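Local coordinates for odorant-binding protein 47 (Anopheles gambiae, PDB 3PM2) that binds hydrophobic odorants such as indole, menthol and decanal and is thought to carry them through the aqueous fluid around olfactory sensory dendrites, at residues P9-N14 with N161-Y166; C19-L24 with T144-C149; A89-K94 with P150-T155; D101-M106 with A139-T144. All coordinates share one frame; numbering follows the deposited sequence.

Interaction 1 of 4, residues P9-N14 with N161-Y166; sequences PPVPKN and NKLKSY
The Tyr166 ring lies against Pro9 with one face: Pro9 CA stands over it, 3.7 Å from the ring centroid and 18° off the normal, a CH-pi contact displaced toward the rim. Pro9 N sits over the same ring at 3.6 Å from CZ, while Pro9 CB reaches the CD2 corner. Pro10 comes to the ring obliquely, and its CD packs most closely on the Tyr166 CB, 3.4 Å away. With its CG anti to the backbone N (chi1 -176°), Tyr166 turns the ring so that one face meets Pro9. One turn earlier, Lys162 and Pro10 slide past each other in opposite directions, Pro10 CG meeting Lys162 CB at 3.8 Å. Farther out, the extended Lys162 chain crosses Val11 at about a right angle, CD against CG1. Leu163 is the buried side chain here. Its CD2 branch packs on Val11 CG2 at 3.9 Å and its CD1 branch lies 3.4 Å from the Lys13 carbonyl O. The contact lays the N-terminal loop, which precedes helix 27-44, along helix 158-167 at the protein surface. Two disulfides bracket it, Cys5-Cys170 beyond the Tyr166 end and Cys18-Cys160 beyond the Lys13 end, and Leu163 also touches Cys18. No hydrogen bond crosses between the segments, and the three prolines of 9-14 have no backbone N-H to offer. The loop is therefore held here by ring and aliphatic packing, with covalent bridges to either side in the sequence fixing its course.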
# COMPACT_ATOMS: atom_id res chain seq x y z
N PRO A 9 9.18 -5.17 9.10
CA PRO A 9 8.24 -5.58 10.17
C PRO A 9 8.96 -6.21 11.38
O PRO A 9 9.93 -6.92 11.16
CB PRO A 9 7.26 -6.55 9.49
CG PRO A 9 7.78 -6.80 8.14
CD PRO A 9 8.90 -5.84 7.82
N PRO A 10 8.55 -5.90 12.65
CA PRO A 10 9.27 -6.45 13.83
C PRO A 10 9.23 -7.97 13.99
O PRO A 10 10.06 -8.54 14.71
CB PRO A 10 8.62 -5.73 15.01
CG PRO A 10 7.25 -5.42 14.54
CD PRO A 10 7.43 -5.05 13.09
N VAL A 11 8.26 -8.61 13.35
CA VAL A 11 8.12 -10.06 13.36
C VAL A 11 7.85 -10.55 11.94
O VAL A 11 7.17 -9.85 11.18
CB VAL A 11 7.12 -10.66 14.41
CG1 VAL A 11 7.28 -10.04 15.79
CG2 VAL A 11 5.67 -10.58 13.94
N PRO A 12 8.39 -11.72 11.53
CA PRO A 12 8.13 -12.20 10.17
C PRO A 12 6.73 -12.78 9.97
O PRO A 12 6.42 -13.19 8.85
CB PRO A 12 9.23 -13.25 9.97
CG PRO A 12 9.52 -13.76 11.33
CD PRO A 12 9.25 -12.66 12.29
N LYS A 13 5.89 -12.81 11.04
CA LYS A 13 4.50 -13.31 11.01
C LYS A 13 3.74 -12.69 9.84
O LYS A 13 3.79 -11.47 9.63
CB LYS A 13 3.77 -13.02 12.34
CG LYS A 13 2.48 -13.82 12.55
CD LYS A 13 1.88 -13.49 13.89
CE LYS A 13 0.97 -14.57 14.42
NZ LYS A 13 -0.36 -14.53 13.76
N ASN A 14 3.10 -13.56 9.05
CA ASN A 14 2.28 -13.21 7.89
C ASN A 14 1.06 -12.44 8.40
O ASN A 14 0.41 -12.91 9.34
CB ASN A 14 1.88 -14.49 7.16
CG ASN A 14 0.93 -14.35 6.00
OD1 ASN A 14 0.91 -13.35 5.28
ND2 ASN A 14 0.14 -15.40 5.78
N ASN A 161 0.01 -7.52 17.89
CA ASN A 161 0.08 -6.16 18.48
C ASN A 161 1.29 -5.44 17.84
O ASN A 161 1.19 -4.27 17.49
CB ASN A 161 0.24 -6.17 20.01
CG ASN A 161 0.20 -4.78 20.60
OD1 ASN A 161 -0.66 -3.95 20.28
ND2 ASN A 161 1.17 -4.45 21.41
N LYS A 162 2.43 -6.17 17.69
CA LYS A 162 3.65 -5.61 17.06
C LYS A 162 3.39 -5.22 15.60
O LYS A 162 3.81 -4.15 15.15
CB LYS A 162 4.82 -6.59 17.18
CG LYS A 162 5.35 -6.71 18.62
CD LYS A 162 6.43 -7.75 18.72
CE LYS A 162 6.73 -8.10 20.16
NZ LYS A 162 7.62 -9.28 20.25
N LEU A 163 2.68 -6.08 14.86
CA LEU A 163 2.32 -5.78 13.49
C LEU A 163 1.32 -4.61 13.41
O LEU A 163 1.42 -3.80 12.48
CB LEU A 163 1.81 -7.02 12.73
CG LEU A 163 2.81 -8.16 12.44
CD1 LEU A 163 2.18 -9.17 11.49
CD2 LEU A 163 4.14 -7.64 11.86
N LYS A 164 0.40 -4.49 14.39
CA LYS A 164 -0.56 -3.38 14.45
C LYS A 164 0.26 -2.07 14.62
O LYS A 164 0.03 -1.10 13.91
CB LYS A 164 -1.53 -3.57 15.63
CG LYS A 164 -2.43 -2.39 15.93
CD LYS A 164 -3.15 -2.54 17.29
CE LYS A 164 -3.73 -1.22 17.75
NZ LYS A 164 -4.57 -1.38 18.97
N SER A 165 1.20 -2.06 15.58
CA SER A 165 2.05 -0.88 15.82
C SER A 165 2.85 -0.52 14.57
O SER A 165 2.78 0.63 14.12
CB SER A 165 3.02 -1.14 16.98
OG SER A 165 2.28 -1.26 18.18
N TYR A 166 3.58 -1.50 14.01
CA TYR A 166 4.42 -1.27 12.84
C TYR A 166 3.66 -0.76 11.64
O TYR A 166 4.03 0.26 11.06
CB TYR A 166 5.22 -2.53 12.49
CG TYR A 166 6.18 -2.32 11.34
CD1 TYR A 166 7.36 -1.59 11.50
CD2 TYR A 166 5.88 -2.79 10.06
CE1 TYR A 166 8.20 -1.32 10.43
CE2 TYR A 166 6.75 -2.56 8.98
CZ TYR A 166 7.91 -1.84 9.18
OH TYR A 166 8.75 -1.61 8.10

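Interaction 2 of 4, residues C19-L24 with T144-C149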
# COMPACT_ATOMS: atom_id res chain seq x y z
N CYS A 19 -5.27 -10.77 10.55
CA CYS A 19 -6.58 -10.39 9.99
C CYS A 19 -6.61 -10.71 8.51
O CYS A 19 -5.66 -10.39 7.80
CB CYS A 19 -6.90 -8.91 10.24
SG CYS A 19 -8.57 -8.43 9.72
N VAL A 20 -7.73 -11.28 8.03
CA VAL A 20 -7.92 -11.54 6.62
C VAL A 20 -8.57 -10.27 6.07
O VAL A 20 -9.67 -9.91 6.47
CB VAL A 20 -8.72 -12.84 6.33
CG1 VAL A 20 -8.90 -13.04 4.83
CG2 VAL A 20 -8.02 -14.05 6.94
N THR A 21 -7.85 -9.55 5.21
CA THR A 21 -8.31 -8.25 4.69
C THR A 21 -8.68 -8.32 3.20
O THR A 21 -8.18 -9.18 2.47
CB THR A 21 -7.18 -7.19 4.86
OG1 THR A 21 -6.02 -7.67 4.23
CG2 THR A 21 -6.85 -6.87 6.33
N PRO A 22 -9.51 -7.37 2.71
CA PRO A 22 -9.78 -7.30 1.27
C PRO A 22 -8.48 -7.04 0.49
O PRO A 22 -7.49 -6.54 1.06
CB PRO A 22 -10.72 -6.09 1.16
CG PRO A 22 -11.36 -6.00 2.50
CD PRO A 22 -10.21 -6.28 3.41
N PHE A 23 -8.48 -7.37 -0.79
CA PHE A 23 -7.30 -7.13 -1.63
C PHE A 23 -7.73 -6.66 -3.01
O PHE A 23 -8.87 -6.87 -3.42
CB PHE A 23 -6.44 -8.40 -1.73
CG PHE A 23 -7.15 -9.62 -2.28
CD1 PHE A 23 -7.25 -9.83 -3.65
CD2 PHE A 23 -7.66 -10.59 -1.43
CE1 PHE A 23 -7.89 -10.95 -4.16
CE2 PHE A 23 -8.31 -11.72 -1.93
CZ PHE A 23 -8.43 -11.90 -3.30
N LEU A 24 -6.79 -6.08 -3.74
CA LEU A 24 -6.98 -5.57 -5.10
C LEU A 24 -6.26 -6.49 -6.11
O LEU A 24 -6.59 -6.49 -7.30
CB LEU A 24 -6.43 -4.12 -5.06
CG LEU A 24 -5.61 -3.49 -6.16
CD1 LEU A 24 -5.67 -2.00 -6.05
CD2 LEU A 24 -4.20 -3.83 -6.01
N THR A 144 -5.01 1.07 6.26
CA THR A 144 -6.36 1.38 6.75
C THR A 144 -7.19 0.10 6.94
O THR A 144 -7.86 -0.03 7.97
CB THR A 144 -7.07 2.38 5.82
OG1 THR A 144 -6.25 3.56 5.68
CG2 THR A 144 -8.47 2.75 6.32
N LEU A 145 -7.19 -0.81 5.94
CA LEU A 145 -7.97 -2.06 6.04
C LEU A 145 -7.57 -2.88 7.26
O LEU A 145 -8.44 -3.35 8.00
CB LEU A 145 -7.86 -2.93 4.77
CG LEU A 145 -8.47 -2.29 3.50
CD1 LEU A 145 -7.98 -3.03 2.22
CD2 LEU A 145 -10.01 -2.08 3.64
N PHE A 146 -6.26 -3.02 7.49
CA PHE A 146 -5.71 -3.77 8.62
C PHE A 146 -6.12 -3.15 9.97
O PHE A 146 -6.53 -3.88 10.87
CB PHE A 146 -4.18 -3.88 8.50
CG PHE A 146 -3.52 -4.85 9.45
CD1 PHE A 146 -3.61 -6.23 9.24
CD2 PHE A 146 -2.77 -4.39 10.53
CE1 PHE A 146 -2.93 -7.12 10.08
CE2 PHE A 146 -2.13 -5.29 11.39
CZ PHE A 146 -2.21 -6.65 11.16
N ALA A 147 -6.02 -1.80 10.09
CA ALA A 147 -6.38 -1.04 11.31
C ALA A 147 -7.88 -1.07 11.63
O ALA A 147 -8.27 -1.00 12.80
CB ALA A 147 -5.92 0.41 11.15
N GLU A 148 -8.72 -1.19 10.60
CA GLU A 148 -10.18 -1.21 10.76
C GLU A 148 -10.74 -2.60 11.04
O GLU A 148 -11.94 -2.76 11.27
CB GLU A 148 -10.85 -0.61 9.52
CG GLU A 148 -10.63 0.88 9.32
CD GLU A 148 -11.25 1.79 10.35
OE1 GLU A 148 -12.04 1.32 11.20
OE2 GLU A 148 -10.93 3.00 10.31
N CYS A 149 -9.88 -3.61 11.00
CA CYS A 149 -10.30 -4.99 11.25
C CYS A 149 -11.13 -5.12 12.56
O CYS A 149 -10.64 -4.71 13.61
CB CYS A 149 -9.10 -5.93 11.28
SG CYS A 149 -9.56 -7.69 11.36
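Beside the Cys19-Cys149 disulfide, the shortest polar bond within the two segments is a helical one, Glu148 N to Thr144 O at 3.0 Å; no hydrogen bond crosses between them. The crossing link is covalent, with Cys19 SG and Cys149 SG 2.1 Å apart. Both sulfurs lie anti to their backbone N (chi1 -174° and -172°), extending toward one another from the two loops, and the bridge has a right-handed chi3 of 89°. It ties the loop before helix 27-44 to the chain just beyond helix 133-147, one of six disulfides in this C-plus odorant-binding protein. Next along the loop, Thr21 turns its methyl CG2 to the Phe146 backbone, 4.0 Å from CA, where the methyl also lies at the edge of the Phe146 ring, near its plane. Cys19 CB approaches CE1 of that ring at 4.4 Å. Pro22 and Leu145 meet at a slant: Leu145 CD1 is 4.1 Å from Pro22 CD and 3.7 Å from the Pro22 carbonyl O. Phe146 is further packed edge-to-face with Phe154 and Phe172, and Trp92 touches Cys19 and Pro22 from helix 92-109.

Interaction 3 of 4, residues A89-K94 with P150-T155; sequences APEWNK and PAKLFT
Glu91 and Lys152 reach for each other from opposite directions and close a salt bridge, Lys152 NZ donating to Glu91 OE2 at 2.9 Å. The ammonium meets OE2 from above the carboxylate, 35° out of its plane. The Lys152 chain runs fully extended beyond CG, whereas Glu91 bends at chi2 (82°), folding its carboxylate back to the lysine tip. Water 1 completes the link: it donates to Glu91 OE1 at 2.7 Å and accepts from Lys152 NZ at 2.8 Å, engaging both carboxylate oxygens with one ammonium group. Beside this polar bridge the packing is apolar. Leu153 points its CD1 between two partners, Ala89 CB at 3.7 Å and Trp92 NE1 at 3.9 Å, and its side chain slides past that of Trp92 in the opposite direction. Pro150 comes to the indole obliquely, CD 4.2 Å from CZ2, and places its CG against Glu91 CB. The contact joins the turn leading into helix 92-109 to the connection between helices 133-147 and 158-167, which contains a short 3-10 turn at 151-153. Trp92 is buried and also touches Thr85 of helix 74-85, whereas Lys152 is exposed. The ion pair thus lies at the outer side, probably moderated by solvent, while apolar contacts of Leu153 and Pro150 lead from it to the buried indole.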
# COMPACT_ATOMS: atom_id res chain seq x y z
N ALA A 89 -16.69 -11.26 5.74
CA ALA A 89 -17.65 -10.79 6.75
C ALA A 89 -18.34 -9.50 6.21
O ALA A 89 -17.68 -8.72 5.52
CB ALA A 89 -16.93 -10.50 8.05
N PRO A 90 -19.66 -9.30 6.46
CA PRO A 90 -20.36 -8.15 5.86
C PRO A 90 -19.86 -6.78 6.27
O PRO A 90 -20.11 -5.80 5.56
CB PRO A 90 -21.83 -8.37 6.23
CG PRO A 90 -21.79 -9.28 7.42
CD PRO A 90 -20.59 -10.16 7.23
N GLU A 91 -19.13 -6.70 7.39
CA GLU A 91 -18.51 -5.46 7.87
C GLU A 91 -17.55 -4.86 6.84
O GLU A 91 -17.39 -3.64 6.78
CB GLU A 91 -17.73 -5.71 9.16
CG GLU A 91 -18.60 -6.04 10.36
CD GLU A 91 -19.07 -7.47 10.51
OE1 GLU A 91 -18.88 -8.29 9.58
OE2 GLU A 91 -19.69 -7.77 11.56
N TRP A 92 -16.91 -5.71 6.03
CA TRP A 92 -15.92 -5.28 5.04
C TRP A 92 -16.41 -4.38 3.91
O TRP A 92 -15.61 -3.59 3.42
CB TRP A 92 -15.11 -6.46 4.53
CG TRP A 92 -14.16 -7.02 5.56
CD1 TRP A 92 -14.24 -8.24 6.16
CD2 TRP A 92 -12.97 -6.39 6.09
NE1 TRP A 92 -13.18 -8.42 7.02
CE2 TRP A 92 -12.40 -7.29 7.03
CE3 TRP A 92 -12.38 -5.12 5.92
CZ2 TRP A 92 -11.23 -7.00 7.73
CZ3 TRP A 92 -11.20 -4.84 6.62
CH2 TRP A 92 -10.65 -5.76 7.52
N ASN A 93 -17.70 -4.45 3.53
CA ASN A 93 -18.24 -3.60 2.47
C ASN A 93 -18.04 -2.12 2.78
O ASN A 93 -17.35 -1.43 2.01
CB ASN A 93 -19.73 -3.90 2.21
CG ASN A 93 -20.28 -3.12 1.05
OD1 ASN A 93 -20.90 -2.06 1.22
ND2 ASN A 93 -20.01 -3.59 -0.15
N LYS A 94 -18.59 -1.65 3.92
CA LYS A 94 -18.49 -0.26 4.38
C LYS A 94 -17.07 0.13 4.73
O LYS A 94 -16.67 1.25 4.42
CB LYS A 94 -19.41 0.03 5.57
CG LYS A 94 -19.82 1.50 5.69
CD LYS A 94 -20.96 1.86 4.73
CE LYS A 94 -20.61 3.03 3.85
NZ LYS A 94 -21.42 3.05 2.61
N PRO A 150 -12.39 -5.62 12.50
CA PRO A 150 -13.16 -5.82 13.75
C PRO A 150 -12.40 -6.72 14.72
O PRO A 150 -11.78 -7.69 14.28
CB PRO A 150 -14.43 -6.54 13.27
CG PRO A 150 -14.55 -6.18 11.80
CD PRO A 150 -13.13 -6.12 11.32
N ALA A 151 -12.43 -6.43 16.04
CA ALA A 151 -11.71 -7.22 17.06
C ALA A 151 -12.07 -8.71 16.96
O ALA A 151 -11.20 -9.56 17.12
CB ALA A 151 -12.03 -6.71 18.45
N LYS A 152 -13.32 -9.03 16.58
CA LYS A 152 -13.80 -10.41 16.45
C LYS A 152 -13.07 -11.18 15.32
O LYS A 152 -13.11 -12.41 15.30
CB LYS A 152 -15.34 -10.49 16.32
CG LYS A 152 -15.92 -9.91 15.03
CD LYS A 152 -17.41 -10.17 14.91
CE LYS A 152 -17.92 -9.80 13.54
NZ LYS A 152 -19.39 -9.98 13.41
N LEU A 153 -12.44 -10.44 14.36
CA LEU A 153 -11.73 -10.99 13.20
C LEU A 153 -10.22 -10.81 13.30
O LEU A 153 -9.50 -11.17 12.37
CB LEU A 153 -12.27 -10.35 11.89
CG LEU A 153 -13.74 -10.66 11.59
CD1 LEU A 153 -14.27 -9.76 10.51
CD2 LEU A 153 -13.93 -12.13 11.22
N PHE A 154 -9.75 -10.25 14.42
CA PHE A 154 -8.34 -9.94 14.63
C PHE A 154 -7.75 -10.87 15.65
O PHE A 154 -8.32 -11.04 16.73
CB PHE A 154 -8.17 -8.47 15.07
CG PHE A 154 -6.76 -7.93 14.94
CD1 PHE A 154 -6.35 -7.29 13.78
CD2 PHE A 154 -5.86 -8.03 16.00
CE1 PHE A 154 -5.04 -6.79 13.67
CE2 PHE A 154 -4.56 -7.52 15.89
CZ PHE A 154 -4.16 -6.91 14.72
N THR A 155 -6.56 -11.41 15.36
CA THR A 155 -5.89 -12.32 16.29
C THR A 155 -5.24 -11.45 17.39
O THR A 155 -4.33 -10.68 17.10
CB THR A 155 -4.87 -13.19 15.53
OG1 THR A 155 -5.53 -13.88 14.46
CG2 THR A 155 -4.16 -14.19 16.42
O HOH W 1 -19.65 -10.64 10.71

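Interaction 4 of 4, residues D101-M106 with A139-T144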
# COMPACT_ATOMS: atom_id res chain seq x y z
N ASP A 101 -12.48 6.03 -0.02
CA ASP A 101 -12.82 7.46 0.04
C ASP A 101 -11.72 8.24 0.76
O ASP A 101 -11.26 9.27 0.26
CB ASP A 101 -14.18 7.67 0.70
CG ASP A 101 -14.79 9.00 0.36
OD1 ASP A 101 -14.95 9.29 -0.87
OD2 ASP A 101 -15.11 9.76 1.29
N GLY A 102 -11.29 7.74 1.91
CA GLY A 102 -10.26 8.40 2.72
C GLY A 102 -8.91 8.46 2.06
O GLY A 102 -8.20 9.46 2.21
N CYS A 103 -8.54 7.40 1.32
CA CYS A 103 -7.24 7.32 0.63
C CYS A 103 -7.16 8.24 -0.57
O CYS A 103 -6.15 8.92 -0.74
CB CYS A 103 -6.87 5.88 0.30
SG CYS A 103 -6.59 4.86 1.77
N PHE A 104 -8.26 8.34 -1.34
CA PHE A 104 -8.32 9.23 -2.50
C PHE A 104 -8.36 10.69 -2.03
O PHE A 104 -7.73 11.55 -2.65
CB PHE A 104 -9.50 8.89 -3.43
CG PHE A 104 -9.13 7.82 -4.45
CD1 PHE A 104 -8.56 8.17 -5.67
CD2 PHE A 104 -9.30 6.47 -4.16
CE1 PHE A 104 -8.18 7.18 -6.60
CE2 PHE A 104 -8.95 5.48 -5.10
CZ PHE A 104 -8.40 5.84 -6.32
N LYS A 105 -9.06 10.96 -0.90
CA LYS A 105 -9.13 12.31 -0.30
C LYS A 105 -7.73 12.76 0.15
O LYS A 105 -7.32 13.90 -0.14
CB LYS A 105 -10.10 12.32 0.90
CG LYS A 105 -10.62 13.70 1.27
CD LYS A 105 -11.18 13.70 2.70
CE LYS A 105 -11.99 14.93 3.03
NZ LYS A 105 -11.15 16.16 3.10
N MET A 106 -6.99 11.86 0.81
CA MET A 106 -5.62 12.08 1.27
C MET A 106 -4.70 12.38 0.09
O MET A 106 -3.93 13.34 0.13
CB MET A 106 -5.12 10.88 2.11
CG MET A 106 -3.65 11.02 2.60
SD MET A 106 -2.43 10.44 1.39
CE MET A 106 -2.74 8.64 1.46
N ALA A 139 -0.55 1.92 -0.33
CA ALA A 139 -0.01 1.96 1.03
C ALA A 139 -1.12 2.28 2.01
O ALA A 139 -1.28 1.58 3.01
CB ALA A 139 1.10 3.00 1.14
N CYS A 140 -1.90 3.33 1.72
CA CYS A 140 -3.01 3.80 2.53
C CYS A 140 -4.09 2.71 2.63
O CYS A 140 -4.61 2.45 3.72
CB CYS A 140 -3.57 5.09 1.95
SG CYS A 140 -5.02 5.72 2.80
N MET A 141 -4.42 2.06 1.51
CA MET A 141 -5.44 1.00 1.54
C MET A 141 -5.08 -0.13 2.48
O MET A 141 -5.87 -0.51 3.35
CB MET A 141 -5.77 0.47 0.14
CG MET A 141 -6.70 1.37 -0.66
SD MET A 141 -8.28 1.79 0.13
CE MET A 141 -9.03 0.12 0.26
N GLY A 142 -3.88 -0.66 2.32
CA GLY A 142 -3.43 -1.76 3.16
C GLY A 142 -3.41 -1.41 4.63
O GLY A 142 -3.88 -2.21 5.47
N MET A 143 -2.85 -0.24 4.98
CA MET A 143 -2.75 0.16 6.40
C MET A 143 -4.12 0.39 7.00
O MET A 143 -4.36 -0.04 8.13
CB MET A 143 -1.87 1.42 6.56
CG MET A 143 -0.42 1.16 6.16
SD MET A 143 0.64 2.64 6.33
CE MET A 143 0.01 3.64 5.15
N THR A 144 -5.01 1.07 6.26
CA THR A 144 -6.36 1.38 6.75
C THR A 144 -7.19 0.10 6.94
O THR A 144 -7.86 -0.03 7.97
CB THR A 144 -7.07 2.38 5.82
OG1 THR A 144 -6.25 3.56 5.68
CG2 THR A 144 -8.47 2.75 6.32
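Helices 92-109 and 133-147 of the mainly helical odorant-binding fold are stitched together here by the Cys103-Cys140 disulfide, with the SG atoms 2.1 Å apart and a left-handed chi3 of -82°. The two short segments run roughly antiparallel, their N-to-C directions 142° apart and their axes 9.3 Å from each other. The cysteines use different first torsions: Cys140 SG is anti to its own backbone N, whereas Cys103 SG lies beside its N and anti to its carbonyl carbon. In the classical insect odorant-binding proteins, too, disulfides tie helices to one another, and this bridge probably belongs to that family core rather than to the additional disulfides of the C-plus class. Two methionines and a threonine pack against it. Met141 doubles back at chi2 and chi3, bringing its SD to 3.9 Å from Cys103 SG. From the other helix Met106 bends likewise and lays its CE on Cys140 CB at 3.7 Å, with Cys140 SG slightly farther off. Thr144 comes near the bridge through its hydroxyl, OG1 standing 4.1 Å from Cys103 SG. That hydroxyl donates to the Cys140 carbonyl O at 2.8 Å, and Thr144 N bonds the same oxygen at 2.9 Å from the opposite face of its plane. The Cys140 carbonyl is thereby gripped twice, one turn along the helix. Met141 also touches Ala99 and Ile100 of helix 92-109 and Tyr81 of helix 74-85.

Interaction 2 is linked to each of the others. Its centre is about 8 Å from that of interaction 3, and the two touch through Trp92, whose CH2 lies 3.3 Å from Leu145 O and whose CZ2 is 3.6 Å from Cys19 SG. Interactions 1 and 2, their centres about 14 Å apart, meet where Phe146 CE2 packs 3.9 Å from Lys164 CA. Interaction 4 shares Thr144 and helix 133-147 with interaction 2, their centres about 11 Å apart, and helix 92-109 with interaction 3, their centres about 17 Å apart. One disulfide thus joins helices 92-109 and 133-147 directly, while the Cys19-Cys149 bridge ties loop 19-24 to the chain after helix 133-147. No ligand takes part in any of the four contacts.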